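Local coordinates for similarities with probable monooxygenase (Photorhabdus luminescens, PDB 4HB9), which binds flavin-adenine dinucleotide and is probably a monooxygenase related to the aromatic ring hydroxylases, at residues A[174-179]-A[300-305]; A[306-311]-A[364-369]. All blocks are in the same frame, centred on the assembly; numbering follows the deposited sequence.

How the contacts relate
The two contacts follow one another along the chain, with contact 1 complete before contact 2 begins, and they lie about 14 Å apart, centre to centre. Contact 1 joins the loop leading into strand 179-191 to the end of strand 295-301, an outermost strand of the mixed sheet. From there the chain runs through 306-311 toward strand 313-315 of the parallel sheet, and in contact 2 this connection rests on helix 355-386. The two meet where L305 O packs on R367 CD, 3.7 Å away. They thus flank the connection from one sheet to the other. The M302 and M366 side chains each lie about 11 Å from the bound FAD.

Contact 1: residues A[174-179]-A[300-305]. With EDO (1,2-ethanediol), chain C.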
loop_
_atom_site.group_PDB
_atom_site.type_symbol
_atom_site.label_atom_id
_atom_site.label_comp_id
_atom_site.label_asym_id
_atom_site.label_seq_id
_atom_site.Cartn_x
_atom_site.Cartn_y
_atom_site.Cartn_z
ATOM N N PRO A 174 5.195 -21.648 -0.423
ATOM C CA PRO A 174 6.195 -21.474 -1.474
ATOM C C PRO A 174 5.662 -21.558 -2.893
ATOM O O PRO A 174 6.316 -21.058 -3.799
ATOM C CB PRO A 174 7.176 -22.635 -1.234
ATOM C CG PRO A 174 6.407 -23.639 -0.479
ATOM C CD PRO A 174 5.453 -22.864 0.369
ATOM N N PHE A 175 4.500 -22.172 -3.086
ATOM C CA PHE A 175 3.994 -22.379 -4.442
ATOM C C PHE A 175 3.171 -21.212 -4.997
ATOM O O PHE A 175 2.855 -21.200 -6.184
ATOM C CB PHE A 175 3.234 -23.704 -4.523
ATOM C CG PHE A 175 4.113 -24.898 -4.261
ATOM C CD1 PHE A 175 5.179 -25.188 -5.112
ATOM C CD2 PHE A 175 3.900 -25.718 -3.157
ATOM C CE1 PHE A 175 6.002 -26.276 -4.875
ATOM C CE2 PHE A 175 4.721 -26.808 -2.913
ATOM C CZ PHE A 175 5.770 -27.087 -3.773
ATOM N N ILE A 176 2.843 -20.223 -4.162
ATOM C CA ILE A 176 2.220 -18.994 -4.658
ATOM C C ILE A 176 3.236 -18.202 -5.481
ATOM O O ILE A 176 4.273 -17.758 -4.960
ATOM C CB ILE A 176 1.691 -18.113 -3.518
ATOM C CG1 ILE A 176 0.484 -18.785 -2.875
ATOM C CG2 ILE A 176 1.307 -16.721 -4.048
ATOM C CD1 ILE A 176 0.049 -18.154 -1.569
ATOM N N GLU A 177 2.932 -18.017 -6.763
ATOM C CA GLU A 177 3.859 -17.357 -7.688
ATOM C C GLU A 177 3.168 -16.195 -8.407
ATOM O O GLU A 177 2.038 -16.325 -8.819
ATOM C CB GLU A 177 4.414 -18.369 -8.704
ATOM C CG GLU A 177 3.348 -19.149 -9.478
ATOM C CD GLU A 177 3.904 -20.350 -10.249
ATOM O OE1 GLU A 177 5.132 -20.395 -10.520
ATOM O OE2 GLU A 177 3.102 -21.254 -10.591
ATOM N N ARG A 178 3.868 -15.071 -8.544
ATOM C CA ARG A 178 3.354 -13.898 -9.247
ATOM C C ARG A 178 3.522 -14.085 -10.739
ATOM O O ARG A 178 4.377 -14.865 -11.169
ATOM C CB ARG A 178 4.109 -12.640 -8.815
ATOM C CG ARG A 178 5.494 -12.511 -9.438
ATOM C CD ARG A 178 6.441 -11.643 -8.619
ATOM N NE ARG A 178 7.657 -11.335 -9.364
ATOM C CZ ARG A 178 8.524 -10.368 -9.047
ATOM N NH1 ARG A 178 8.316 -9.583 -7.988
ATOM N NH2 ARG A 178 9.595 -10.169 -9.812
ATOM N N PHE A 179 2.718 -13.371 -11.533
ATOM C CA PHE A 179 2.953 -13.311 -12.976
ATOM C C PHE A 179 2.975 -11.856 -13.449
ATOM O O PHE A 179 2.440 -10.977 -12.784
ATOM C CB PHE A 179 1.916 -14.122 -13.760
ATOM C CG PHE A 179 0.503 -13.626 -13.609
ATOM C CD1 PHE A 179 -0.023 -12.677 -14.497
ATOM C CD2 PHE A 179 -0.310 -14.111 -12.598
ATOM C CE1 PHE A 179 -1.311 -12.231 -14.362
ATOM C CE2 PHE A 179 -1.607 -13.657 -12.461
ATOM C CZ PHE A 179 -2.106 -12.709 -13.339
ATOM N N ARG A 300 2.690 -6.704 -11.519
ATOM C CA ARG A 300 2.649 -8.140 -11.334
ATOM C C ARG A 300 1.383 -8.483 -10.569
ATOM O O ARG A 300 0.814 -7.628 -9.875
ATOM C CB ARG A 300 3.923 -8.616 -10.640
ATOM C CG ARG A 300 5.137 -8.402 -11.532
ATOM C CD ARG A 300 6.450 -8.814 -10.903
ATOM N NE ARG A 300 7.595 -8.423 -11.740
ATOM C CZ ARG A 300 8.274 -7.272 -11.659
ATOM N NH1 ARG A 300 7.957 -6.336 -10.765
ATOM N NH2 ARG A 300 9.294 -7.055 -12.488
ATOM N N SER A 301 0.882 -9.697 -10.763
ATOM C CA SER A 301 -0.336 -10.115 -10.072
ATOM C C SER A 301 -0.161 -11.569 -9.663
ATOM O O SER A 301 0.920 -12.119 -9.813
ATOM C CB SER A 301 -1.553 -9.923 -10.978
ATOM O OG SER A 301 -2.776 -10.137 -10.307
HETATM N N MSE A 302 -1.219 -12.195 -9.170
HETATM C CA MSE A 302 -1.108 -13.591 -8.750
HETATM C C MSE A 302 -2.355 -14.318 -9.113
HETATM O O MSE A 302 -3.418 -13.718 -9.290
HETATM C CB MSE A 302 -0.812 -13.721 -7.259
HETATM C CG MSE A 302 -1.971 -13.240 -6.404
HETATM SE SE MSE A 302 -1.466 -13.500 -4.525
HETATM C CE MSE A 302 -1.105 -11.593 -4.252
ATOM N N PRO A 303 -2.235 -15.636 -9.266
ATOM C CA PRO A 303 -3.467 -16.324 -9.579
ATOM C C PRO A 303 -4.414 -16.363 -8.374
ATOM O O PRO A 303 -4.070 -15.943 -7.270
ATOM C CB PRO A 303 -3.014 -17.716 -10.019
ATOM C CG PRO A 303 -1.606 -17.868 -9.568
ATOM C CD PRO A 303 -1.055 -16.520 -9.218
ATOM N N HIS A 304 -5.613 -16.843 -8.631
ATOM C CA HIS A 304 -6.644 -17.041 -7.621
ATOM C C HIS A 304 -6.075 -17.828 -6.433
ATOM O O HIS A 304 -5.352 -18.823 -6.608
ATOM C CB HIS A 304 -7.804 -17.771 -8.304
ATOM C CG HIS A 304 -9.004 -18.002 -7.442
ATOM N ND1 HIS A 304 -10.098 -17.161 -7.451
ATOM C CD2 HIS A 304 -9.332 -19.041 -6.639
ATOM C CE1 HIS A 304 -11.025 -17.648 -6.645
ATOM N NE2 HIS A 304 -10.581 -18.781 -6.135
ATOM N N LEU A 305 -6.339 -17.329 -5.227
ATOM C CA LEU A 305 -5.839 -17.967 -4.007
ATOM C C LEU A 305 -6.762 -19.099 -3.637
ATOM O O LEU A 305 -7.949 -18.882 -3.434
ATOM C CB LEU A 305 -5.794 -16.988 -2.836
ATOM C CG LEU A 305 -4.680 -15.962 -2.784
ATOM C CD1 LEU A 305 -4.884 -15.068 -1.560
ATOM C CD2 LEU A 305 -3.329 -16.662 -2.738
HETATM C C1 EDO C . 0.943 -23.290 -1.163
HETATM O O1 EDO C . 2.352 -23.240 -1.406
HETATM C C2 EDO C . 0.164 -22.770 -2.373
HETATM O O2 EDO C . -1.145 -22.313 -1.986
#
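I176 and L305 make the apolar centre, with CD1 of the isoleucine 3.9 Å from CD2 of the leucine. CG1 of I176 lies beside the backbone N with the chain extended beyond it (chi2 168°), which carries CD1 to the leucine; both aliphatic residues also touch I320 of helix 318-321. The motif beside it is an antiparallel beta ladder just starting, where the loop after helix 167-172 joins the end of strand 295-301. F179 and S301 form a hydrogen-bonded pair: F179 N gives to S301 O (2.8 Å) and S301 N to F179 O (2.9 Å). CG of F179 stands between its backbone N and carbonyl carbon (chi1 63°), which lays the ring over S301, its partner across the strands: S301 CB makes an off-centre CH-pi contact, 4.2 Å from the centroid, while P303 N lies in plane at the ring edge. P303, where the ladder would continue, has no N-H to offer E177 O; its CD lies 3.1 Å from that oxygen, which is buried without a partner. At the polar edge the extended R178 and R300 chains run side by side, the guanidinium of R178 flat on that of R300, centres 4.0 Å apart and planes at 15°. A long, weak ion pair from R300 to D180 may ease the like charges. At the far end, F175 N donates to O1 of an ethanediol, 2.9 Å away.

Contact 2: residues A[306-311]-A[364-369]; sequences LPWKSS and QQMRAY. With EDO (1,2-ethanediol), chain J.
W308 and R367 bring two flat groups together almost at right angles, their planes 77° apart. The guanidinium stands on one face of the indole with NH1 foremost, and CZ lies 4.5 Å from the centroid of the six-membered ring, 13° off its normal: a cation-pi contact. CE of M366, a selenomethionine whose flexible apolar chain suits the place, reaches the edge of the same ring, near its plane, 4.1 Å from CH2. P307, whose side chain is tied back into the backbone, presents CA to a guanidinium face, 3.5 Å from CZ, with CB 3.7 Å from NH2. At the guanidinium edge a water accepts from NH1 (2.7 Å) and donates to W308 O (2.8 Å), tying the arginine to the loop without a direct hydrogen bond. A bend at chi3 (-63°) turns the R367 head group across P307. Q364, one helical turn earlier, takes NH2 on OE1, although the modelled bond is doubtfully short. E363 on the same helix accepts from both W308 NE1 and S310 OG. Its carboxylate probably makes the indole more electron-rich, so the buried arginine likely finds compensation in the ring face and the bridging water.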
loop_
_atom_site.group_PDB
_atom_site.type_symbol
_atom_site.label_atom_id
_atom_site.label_comp_id
_atom_site.label_asym_id
_atom_site.label_seq_id
_atom_site.Cartn_x
_atom_site.Cartn_y
_atom_site.Cartn_z
ATOM N N LEU A 306 -6.198 -20.301 -3.606
ATOM C CA LEU A 306 -6.913 -21.534 -3.228
ATOM C C LEU A 306 -6.701 -21.771 -1.750
ATOM O O LEU A 306 -5.690 -21.366 -1.209
ATOM C CB LEU A 306 -6.328 -22.722 -3.977
ATOM C CG LEU A 306 -6.477 -22.698 -5.501
ATOM C CD1 LEU A 306 -5.424 -23.593 -6.151
ATOM C CD2 LEU A 306 -7.879 -23.121 -5.876
ATOM N N PRO A 307 -7.641 -22.457 -1.090
ATOM C CA PRO A 307 -7.406 -22.742 0.328
ATOM C C PRO A 307 -6.128 -23.509 0.606
ATOM O O PRO A 307 -5.638 -24.286 -0.230
ATOM C CB PRO A 307 -8.650 -23.534 0.753
ATOM C CG PRO A 307 -9.343 -23.922 -0.500
ATOM C CD PRO A 307 -8.975 -22.896 -1.527
ATOM N N TRP A 308 -5.541 -23.222 1.760
ATOM C CA TRP A 308 -4.431 -23.994 2.265
ATOM C C TRP A 308 -4.799 -24.480 3.671
ATOM O O TRP A 308 -5.752 -23.973 4.285
ATOM C CB TRP A 308 -3.161 -23.159 2.265
ATOM C CG TRP A 308 -3.241 -21.896 3.060
ATOM C CD1 TRP A 308 -3.000 -21.762 4.400
ATOM C CD2 TRP A 308 -3.554 -20.589 2.570
ATOM N NE1 TRP A 308 -3.150 -20.446 4.779
ATOM C CE2 TRP A 308 -3.504 -19.704 3.680
ATOM C CE3 TRP A 308 -3.901 -20.073 1.304
ATOM C CZ2 TRP A 308 -3.773 -18.336 3.561
ATOM C CZ3 TRP A 308 -4.157 -18.693 1.179
ATOM C CH2 TRP A 308 -4.098 -17.848 2.310
ATOM N N LYS A 309 -4.062 -25.465 4.170
ATOM C CA LYS A 309 -4.310 -25.999 5.518
ATOM C C LYS A 309 -3.835 -24.980 6.558
ATOM O O LYS A 309 -2.705 -24.536 6.510
ATOM C CB LYS A 309 -3.565 -27.325 5.738
ATOM C CG LYS A 309 -3.844 -27.978 7.084
ATOM C CD LYS A 309 -3.009 -29.245 7.267
ATOM C CE LYS A 309 -3.073 -29.782 8.688
ATOM N NZ LYS A 309 -4.414 -30.324 9.023
ATOM N N SER A 310 -4.690 -24.648 7.509
ATOM C CA SER A 310 -4.379 -23.594 8.465
ATOM C C SER A 310 -3.442 -24.101 9.544
ATOM O O SER A 310 -3.413 -25.301 9.865
ATOM C CB SER A 310 -5.645 -23.050 9.097
ATOM O OG SER A 310 -6.462 -22.454 8.122
ATOM N N SER A 311 -2.646 -23.190 10.082
ATOM C CA SER A 311 -1.784 -23.508 11.195
ATOM C C SER A 311 -1.622 -22.251 12.044
ATOM O O SER A 311 -2.339 -21.280 11.851
ATOM C CB SER A 311 -0.435 -24.009 10.689
ATOM O OG SER A 311 0.324 -22.975 10.094
ATOM N N GLN A 364 -10.125 -17.776 5.251
ATOM C CA GLN A 364 -11.197 -18.010 4.288
ATOM C C GLN A 364 -11.891 -16.686 3.906
ATOM O O GLN A 364 -12.128 -16.412 2.726
ATOM C CB GLN A 364 -12.203 -19.034 4.838
ATOM C CG GLN A 364 -13.219 -19.516 3.837
ATOM C CD GLN A 364 -12.673 -20.512 2.812
ATOM O OE1 GLN A 364 -11.483 -20.859 2.797
ATOM N NE2 GLN A 364 -13.548 -20.956 1.923
ATOM N N GLN A 365 -12.193 -15.851 4.892
ATOM C CA GLN A 365 -12.779 -14.546 4.617
ATOM C C GLN A 365 -11.817 -13.678 3.823
ATOM O O GLN A 365 -12.228 -12.978 2.893
ATOM C CB GLN A 365 -13.180 -13.812 5.904
ATOM C CG GLN A 365 -14.311 -14.491 6.649
ATOM C CD GLN A 365 -14.950 -13.601 7.688
ATOM O OE1 GLN A 365 -15.116 -12.391 7.483
ATOM N NE2 GLN A 365 -15.335 -14.199 8.802
HETATM N N MSE A 366 -10.545 -13.727 4.185
HETATM C CA MSE A 366 -9.544 -12.878 3.562
HETATM C C MSE A 366 -9.388 -13.266 2.112
HETATM O O MSE A 366 -9.342 -12.397 1.241
HETATM C CB MSE A 366 -8.239 -12.978 4.331
HETATM C CG MSE A 366 -7.130 -12.137 3.710
HETATM SE SE MSE A 366 -6.054 -13.230 2.472
HETATM C CE MSE A 366 -5.091 -14.187 3.895
ATOM N N ARG A 367 -9.309 -14.570 1.825
ATOM C CA ARG A 367 -9.248 -15.032 0.442
ATOM C C ARG A 367 -10.409 -14.519 -0.403
ATOM O O ARG A 367 -10.207 -14.165 -1.576
ATOM C CB ARG A 367 -9.167 -16.569 0.355
ATOM C CG ARG A 367 -7.777 -17.133 0.603
ATOM C CD ARG A 367 -7.683 -18.618 0.238
ATOM N NE ARG A 367 -8.579 -19.405 1.079
ATOM C CZ ARG A 367 -8.268 -19.914 2.266
ATOM N NH1 ARG A 367 -7.052 -19.795 2.785
ATOM N NH2 ARG A 367 -9.191 -20.593 2.924
ATOM N N ALA A 368 -11.611 -14.471 0.162
ATOM C CA ALA A 368 -12.785 -14.017 -0.602
ATOM C C ALA A 368 -12.629 -12.580 -1.082
ATOM O O ALA A 368 -12.809 -12.303 -2.267
ATOM C CB ALA A 368 -14.069 -14.144 0.201
ATOM N N TYR A 369 -12.293 -11.653 -0.187
ATOM C CA TYR A 369 -12.119 -10.280 -0.659
ATOM C C TYR A 369 -10.806 -10.082 -1.393
ATOM O O TYR A 369 -10.768 -9.277 -2.338
ATOM C CB TYR A 369 -12.377 -9.208 0.412
ATOM C CG TYR A 369 -11.493 -9.234 1.635
ATOM C CD1 TYR A 369 -10.167 -8.811 1.594
ATOM C CD2 TYR A 369 -12.020 -9.611 2.866
ATOM C CE1 TYR A 369 -9.383 -8.809 2.742
ATOM C CE2 TYR A 369 -11.258 -9.607 4.008
ATOM C CZ TYR A 369 -9.958 -9.205 3.958
ATOM O OH TYR A 369 -9.268 -9.228 5.133
HETATM C C1 EDO J . -0.299 -25.298 4.673
HETATM O O1 EDO J . -0.054 -25.341 6.079
HETATM C C2 EDO J . 0.733 -24.409 3.997
HETATM O O2 EDO J . 2.063 -24.896 4.205
HETATM O O HOH W 1 -6.582 -21.358 4.974
#